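PDB 2B3F: glucose-binding protein from Thermus thermophilus HB27, which binds glucose and galactose and probably delivers the sugar to a binding-protein-dependent transport system. Local coordinates for residues 350-353 with 354-358; 70-73 with 74-78; 319-323 with 324-328. One frame throughout, in Å; residues are numbered along the deposited sequence.

Contact 1: residues 350-353 with 354-358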
loop_
_atom_site.group_PDB
_atom_site.type_symbol
_atom_site.label_atom_id
_atom_site.label_comp_id
_atom_site.label_asym_id
_atom_site.label_seq_id
_atom_site.Cartn_x
_atom_site.Cartn_y
_atom_site.Cartn_z
ATOM N N ALA A 350 -4.580 6.350 1.755
ATOM C CA ALA A 350 -5.015 7.373 0.810
ATOM C C ALA A 350 -6.346 8.016 1.197
ATOM O O ALA A 350 -6.458 9.269 1.157
ATOM C CB ALA A 350 -5.072 6.829 -0.583
ATOM N N VAL A 351 -7.333 7.196 1.595
ATOM C CA VAL A 351 -8.745 7.641 1.631
ATOM C C VAL A 351 -9.339 7.947 3.006
ATOM O O VAL A 351 -10.344 8.680 3.096
ATOM C CB VAL A 351 -9.668 6.651 0.884
ATOM C CG1 VAL A 351 -9.278 6.561 -0.582
ATOM C CG2 VAL A 351 -9.627 5.272 1.503
ATOM N N ALA A 352 -8.733 7.412 4.070
ATOM C CA ALA A 352 -9.260 7.577 5.420
ATOM C C ALA A 352 -8.173 7.979 6.394
ATOM O O ALA A 352 -7.037 7.524 6.302
ATOM C CB ALA A 352 -9.898 6.271 5.902
ATOM N N PRO A 353 -8.540 8.785 7.395
ATOM C CA PRO A 353 -7.551 9.161 8.391
ATOM C C PRO A 353 -7.139 7.998 9.274
ATOM O O PRO A 353 -7.866 7.011 9.360
ATOM C CB PRO A 353 -8.276 10.220 9.213
ATOM C CG PRO A 353 -9.697 9.886 9.072
ATOM C CD PRO A 353 -9.865 9.345 7.685
ATOM N N GLU A 354 -5.988 8.128 9.925
ATOM C CA GLU A 354 -5.497 7.093 10.840
ATOM C C GLU A 354 -6.490 6.738 11.958
ATOM O O GLU A 354 -6.523 5.596 12.417
ATOM C CB GLU A 354 -4.136 7.500 11.422
ATOM C CG GLU A 354 -3.018 7.464 10.353
ATOM C CD GLU A 354 -1.598 7.523 10.917
ATOM O OE1 GLU A 354 -1.370 8.328 11.851
ATOM O OE2 GLU A 354 -0.713 6.757 10.410
ATOM N N SER A 355 -7.295 7.710 12.379
ATOM C CA SER A 355 -8.332 7.489 13.400
ATOM C C SER A 355 -9.251 6.335 12.998
ATOM O O SER A 355 -9.608 5.490 13.822
ATOM C CB SER A 355 -9.152 8.762 13.591
ATOM O OG SER A 355 -9.789 9.168 12.401
ATOM N N PHE A 356 -9.608 6.295 11.714
ATOM C CA PHE A 356 -10.419 5.215 11.184
ATOM C C PHE A 356 -9.557 3.984 10.854
ATOM O O PHE A 356 -9.904 2.862 11.233
ATOM C CB PHE A 356 -11.157 5.682 9.928
ATOM C CG PHE A 356 -12.082 4.651 9.370
ATOM C CD1 PHE A 356 -13.410 4.599 9.756
ATOM C CD2 PHE A 356 -11.612 3.695 8.488
ATOM C CE1 PHE A 356 -14.254 3.639 9.238
ATOM C CE2 PHE A 356 -12.455 2.717 7.987
ATOM C CZ PHE A 356 -13.777 2.685 8.386
ATOM N N MET A 357 -8.453 4.179 10.129
ATOM C CA MET A 357 -7.564 3.059 9.755
ATOM C C MET A 357 -7.177 2.185 10.939
ATOM O O MET A 357 -7.170 0.954 10.849
ATOM C CB MET A 357 -6.264 3.548 9.114
ATOM C CG MET A 357 -6.434 4.291 7.810
ATOM S SD MET A 357 -4.891 5.115 7.301
ATOM C CE MET A 357 -3.829 3.690 7.088
ATOM N N SER A 358 -6.819 2.828 12.046
ATOM C CA SER A 358 -6.320 2.105 13.219
ATOM C C SER A 358 -7.421 1.256 13.863
ATOM O O SER A 358 -7.132 0.245 14.479
ATOM C CB SER A 358 -5.739 3.079 14.240
ATOM O OG SER A 358 -6.755 3.951 14.729
#

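Contact 2: residues 70-73 with 74-78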
loop_
_atom_site.group_PDB
_atom_site.type_symbol
_atom_site.label_atom_id
_atom_site.label_comp_id
_atom_site.label_asym_id
_atom_site.label_seq_id
_atom_site.Cartn_x
_atom_site.Cartn_y
_atom_site.Cartn_z
ATOM N N GLU A 70 -3.961 9.758 5.552
ATOM C CA GLU A 70 -3.019 9.359 6.606
ATOM C C GLU A 70 -2.102 10.528 6.957
ATOM O O GLU A 70 -1.926 10.871 8.124
ATOM C CB GLU A 70 -2.199 8.133 6.171
ATOM C CG GLU A 70 -1.088 7.716 7.133
ATOM C CD GLU A 70 -0.278 6.543 6.620
ATOM O OE1 GLU A 70 -0.981 5.553 6.261
ATOM O OE2 GLU A 70 1.021 6.612 6.557
ATOM N N LEU A 71 -1.483 11.102 5.928
ATOM C CA LEU A 71 -0.605 12.265 6.103
ATOM C C LEU A 71 -1.362 13.435 6.731
ATOM O O LEU A 71 -0.936 14.019 7.728
ATOM C CB LEU A 71 -0.078 12.696 4.739
ATOM C CG LEU A 71 0.670 14.027 4.597
ATOM C CD1 LEU A 71 1.984 14.010 5.353
ATOM C CD2 LEU A 71 0.886 14.281 3.120
ATOM N N ILE A 72 -2.477 13.790 6.108
ATOM C CA ILE A 72 -3.165 15.026 6.473
ATOM C C ILE A 72 -3.752 14.960 7.881
ATOM O O ILE A 72 -3.558 15.865 8.688
ATOM C CB ILE A 72 -4.258 15.386 5.440
ATOM C CG1 ILE A 72 -3.650 15.634 4.047
ATOM C CG2 ILE A 72 -5.048 16.616 5.888
ATOM C CD1 ILE A 72 -2.454 16.542 3.991
ATOM N N GLY A 73 -4.425 13.858 8.187
ATOM C CA GLY A 73 -5.222 13.761 9.401
ATOM C C GLY A 73 -4.435 13.523 10.666
ATOM O O GLY A 73 -5.022 13.532 11.759
ATOM N N THR A 74 -3.126 13.292 10.548
ATOM C CA THR A 74 -2.303 13.076 11.743
ATOM C C THR A 74 -1.337 14.240 12.000
ATOM O O THR A 74 -1.671 15.116 12.802
ATOM C CB THR A 74 -1.627 11.706 11.706
ATOM O OG1 THR A 74 -2.654 10.698 11.568
ATOM C CG2 THR A 74 -0.855 11.448 12.997
ATOM N N TRP A 75 -0.175 14.274 11.352
ATOM C CA TRP A 75 0.864 15.247 11.768
ATOM C C TRP A 75 0.709 16.613 11.109
ATOM O O TRP A 75 1.219 17.607 11.643
ATOM C CB TRP A 75 2.301 14.666 11.657
ATOM C CG TRP A 75 2.412 13.438 12.515
ATOM C CD1 TRP A 75 2.643 12.153 12.107
ATOM C CD2 TRP A 75 2.194 13.378 13.922
ATOM N NE1 TRP A 75 2.594 11.301 13.182
ATOM C CE2 TRP A 75 2.315 12.020 14.308
ATOM C CE3 TRP A 75 1.900 14.333 14.899
ATOM C CZ2 TRP A 75 2.162 11.603 15.628
ATOM C CZ3 TRP A 75 1.741 13.916 16.210
ATOM C CH2 TRP A 75 1.868 12.558 16.564
ATOM N N VAL A 76 -0.015 16.659 9.989
ATOM C CA VAL A 76 -0.332 17.934 9.321
ATOM C C VAL A 76 -1.371 18.737 10.102
ATOM O O VAL A 76 -1.110 19.908 10.473
ATOM C CB VAL A 76 -0.760 17.720 7.861
ATOM C CG1 VAL A 76 -1.258 19.018 7.247
ATOM C CG2 VAL A 76 0.421 17.149 7.045
ATOM N N VAL A 77 -2.530 18.142 10.390
ATOM C CA VAL A 77 -3.550 18.851 11.178
ATOM C C VAL A 77 -3.047 19.227 12.569
ATOM O O VAL A 77 -3.531 20.188 13.169
ATOM C CB VAL A 77 -4.895 18.075 11.326
ATOM C CG1 VAL A 77 -5.583 17.925 9.983
ATOM C CG2 VAL A 77 -4.689 16.747 11.980
ATOM N N ALA A 78 -2.080 18.474 13.079
ATOM C CA ALA A 78 -1.467 18.777 14.367
ATOM C C ALA A 78 -0.393 19.867 14.287
ATOM O O ALA A 78 0.225 20.180 15.304
ATOM C CB ALA A 78 -0.901 17.516 14.982
HETATM O O HOH W 1 -4.517 10.630 9.630
HETATM O O HOH W 2 0.985 12.630 9.206
#

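Contact 3: residues 319-323 with 324-328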
loop_
_atom_site.group_PDB
_atom_site.type_symbol
_atom_site.label_atom_id
_atom_site.label_comp_id
_atom_site.label_asym_id
_atom_site.label_seq_id
_atom_site.Cartn_x
_atom_site.Cartn_y
_atom_site.Cartn_z
ATOM N N LEU A 319 6.221 11.753 -13.513
ATOM C CA LEU A 319 5.722 11.512 -14.865
ATOM C C LEU A 319 6.831 11.187 -15.891
ATOM O O LEU A 319 6.563 10.514 -16.883
ATOM C CB LEU A 319 4.909 12.725 -15.356
ATOM C CG LEU A 319 3.598 13.054 -14.641
ATOM C CD1 LEU A 319 3.132 14.484 -14.924
ATOM C CD2 LEU A 319 2.537 12.074 -15.041
ATOM N N ASP A 320 8.061 11.656 -15.650
ATOM C CA ASP A 320 9.155 11.501 -16.616
ATOM C C ASP A 320 9.969 10.216 -16.433
ATOM O O ASP A 320 11.017 10.023 -17.064
ATOM C CB ASP A 320 10.071 12.747 -16.656
ATOM C CG ASP A 320 10.835 13.001 -15.370
ATOM O OD1 ASP A 320 10.683 12.229 -14.375
ATOM O OD2 ASP A 320 11.618 14.000 -15.348
ATOM N N SER A 321 9.467 9.316 -15.578
ATOM C CA SER A 321 10.113 8.042 -15.346
ATOM C C SER A 321 10.434 7.272 -16.638
ATOM O O SER A 321 9.621 7.207 -17.557
ATOM C CB SER A 321 9.227 7.179 -14.425
ATOM O OG SER A 321 9.870 5.938 -14.122
ATOM N N ASP A 322 11.618 6.665 -16.674
ATOM C CA ASP A 322 12.090 5.886 -17.822
ATOM C C ASP A 322 11.646 4.420 -17.717
ATOM O O ASP A 322 12.194 3.676 -16.909
ATOM C CB ASP A 322 13.621 5.952 -17.867
ATOM C CG ASP A 322 14.230 5.186 -19.039
ATOM O OD1 ASP A 322 13.507 4.533 -19.832
ATOM O OD2 ASP A 322 15.477 5.223 -19.137
ATOM N N PRO A 323 10.685 3.990 -18.550
ATOM C CA PRO A 323 10.197 2.611 -18.420
ATOM C C PRO A 323 11.231 1.519 -18.701
ATOM O O PRO A 323 11.037 0.393 -18.277
ATOM C CB PRO A 323 9.043 2.530 -19.425
ATOM C CG PRO A 323 9.263 3.638 -20.346
ATOM C CD PRO A 323 9.998 4.710 -19.639
ATOM N N SER A 324 12.331 1.843 -19.392
ATOM C CA SER A 324 13.349 0.839 -19.704
ATOM C C SER A 324 14.123 0.404 -18.456
ATOM O O SER A 324 14.831 -0.594 -18.499
ATOM C CB SER A 324 14.323 1.360 -20.784
ATOM O OG SER A 324 15.146 2.397 -20.279
ATOM N N LYS A 325 13.976 1.147 -17.353
ATOM C CA LYS A 325 14.619 0.809 -16.084
ATOM C C LYS A 325 13.814 -0.221 -15.281
ATOM O O LYS A 325 14.305 -0.708 -14.273
ATOM C CB LYS A 325 14.825 2.059 -15.235
ATOM C CG LYS A 325 15.711 3.122 -15.870
ATOM C CD LYS A 325 17.083 2.570 -16.199
ATOM C CE LYS A 325 17.999 3.663 -16.751
ATOM N NZ LYS A 325 19.259 3.067 -17.321
ATOM N N TYR A 326 12.618 -0.565 -15.768
ATOM C CA TYR A 326 11.666 -1.436 -15.060
ATOM C C TYR A 326 11.511 -2.761 -15.795
ATOM O O TYR A 326 11.601 -2.832 -17.029
ATOM C CB TYR A 326 10.295 -0.726 -14.900
ATOM C CG TYR A 326 10.414 0.474 -14.006
ATOM C CD1 TYR A 326 10.039 0.420 -12.664
ATOM C CD2 TYR A 326 10.967 1.674 -14.481
ATOM C CE1 TYR A 326 10.206 1.517 -11.827
ATOM C CE2 TYR A 326 11.143 2.763 -13.660
ATOM C CZ TYR A 326 10.749 2.701 -12.330
ATOM O OH TYR A 326 10.952 3.776 -11.506
ATOM N N ASN A 327 11.294 -3.818 -15.017
ATOM C CA ASN A 327 11.047 -5.142 -15.545
ATOM C C ASN A 327 9.619 -5.250 -16.086
ATOM O O ASN A 327 8.878 -4.265 -16.126
ATOM C CB ASN A 327 11.385 -6.226 -14.478
ATOM C CG ASN A 327 10.407 -6.249 -13.312
ATOM O OD1 ASN A 327 9.282 -5.789 -13.427
ATOM N ND2 ASN A 327 10.846 -6.797 -12.178
ATOM N N ALA A 328 9.241 -6.443 -16.524
ATOM C CA ALA A 328 7.949 -6.653 -17.145
ATOM C C ALA A 328 6.781 -6.306 -16.215
ATOM O O ALA A 328 5.779 -5.777 -16.665
ATOM C CB ALA A 328 7.843 -8.074 -17.627
#

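Contact 1: residues 350-353 with 354-358
The phenyl ring of F356 meets the methyl group of A352 at a slant, A352 CB lying 4.0 Å from F356 CD2. From outside the two segments W190 packs edge-to-face against the same ring, and L346 and I383 touch the side chain. With CG anti to the backbone N (chi1 -176°), the ring swings away from P353, while F356 CB stays 3.6 Å from P353 O. At the pyrrolidine ring of P353, CG receives the side chain of S355, whose OG comes within 3.4 Å of it. M357 runs alongside the backbone instead: its CG is 3.4 Å from P353 O and its SD 3.4 Å from A352 O, before a bend at chi3 (63°) carries CE to E70 of helix 69-76. An alanine here would lose this thioether packing and is likely to open a gap between the A352 carbonyl and E70. P353 O accepts a straight bond from M357 N (3.0 Å, 175°) and a weak one from F356 N. At the next residue, E354 O is gripped from opposite faces by S358 N and S358 OG, while the E354 carboxylate turns to T74 and R47. P353 at the N-cap position, its carbonyl accepting an i-to-i+4 bond, marks the arrangement as the first turn of an alpha-helix, here helix 354-370, with the side chain of M357 about 8 Å from the bound galactose.

Contact 2: residues 70-73 with 74-78
V76 pushes a methyl into the groove beside L71: V76 CG2 settles 3.9 Å from L71 CD1 and 3.5 Å from L71 O, the two side chains crossing at a slant. The same methyl also meets the tip of I72, whose CD1 lies 4.2 Å away from V76 CG2. CG2 reaches this hollow because CG1 stands anti to the backbone N (chi1 172°), which turns the other branch back along the preceding turn. W112 and Y107, on the strands 110-115 and 106-107, close over this apolar ridge from outside.

V77 forks over two carbonyls of the preceding turn, those of I72 and G73. Its CG1 comes down beside the I72 carbonyl and its CG2 rests 3.2 Å from G73 O. Between these branches V77 N donates to I72 O (3.0 Å, 151°), five residues back and almost in line with the carbonyl bond. This i-to-i+5 bond is that of a wider pi-type turn, which helix 69-76 contains at 74-76.

The widening spreads the backbone enough for a water to take the place of a direct bond: water 2 donates to L71 O and accepts from W75 N, which stands 3.7 Å from L71 O. Water 1 bridges E70 O and T74 OG1 differently, donating to both. T74 OG1 also meets E354, and the E70 carboxylate is held by H66 and R47. On its other branch T74 sets CG2 over one face of the W75 indole, 3.4 Å above the plane and displaced toward the rim, while L50, M54 and L55 of helix 44-55 touch W75 as well.

Contact 3: residues 319-323 with 324-328
S324 grips D322 OD1 twice, with its OG at 2.7 Å and its backbone N at 3.0 Å. Both donors come from the same face of the carboxylate: OG on the syn side but tilted from the plane, N from well above it. The reach depends on D322 holding CG anti to its backbone N (chi1 -179°), which lays the carboxylate along the following turn. D322 OD2 meets the shaft of K325, with CE 3.8 Å away; the ammonium NZ is further, 4.7 Å from OD2, so any attraction of the opposite charges is probably modest.

Two backbone bonds tighten the coil. K325 N donates to D322 O (3.1 Å, 164°) and Y326 N to P323 O (3.1 Å, 158°), each from above the plane of its carbonyl, and Q331 NE2 also binds P323 O. The phenol of Y326 turns its edge to D322 O, which lies in the ring plane, 3.4 Å from CD2. S321 OG approaches the ring obliquely near CE2. The polar ends of S321 and Y326 are tied by one residue of helix 302-312: the D306 carboxylate hydrogen-bonds S321 OG, Y326 OH and D322 N, joining the buried tyrosine to the backbone in front of it.

An aspartate side-chain oxygen accepting from the backbone N two residues on is an Asx turn; here P323 sits between. The turn opens a short 3-10 coil that delivers the chain to N327, whose side chain N-caps helix 328-339.

Along the chain contact 2 comes first, then contact 3, then contact 1, yet contacts 1 and 2 are the spatial neighbours, their centres about 10 Å apart. The start of helix 354-370 lies against helix 69-76 there, the two touching through E354 and M357 against T74 and E70. Contact 3 stands alone, its centre about 31 Å from that of contact 1, across the centre of the chain. Bound galactose is about 7 Å from the E70 side chain but about 13 Å from that of Y326, so contacts 1 and 2 lie close to the sugar pocket, near W8 and A42, while contact 3 is a surface loop farther from it, between helices 302-312 and 328-339.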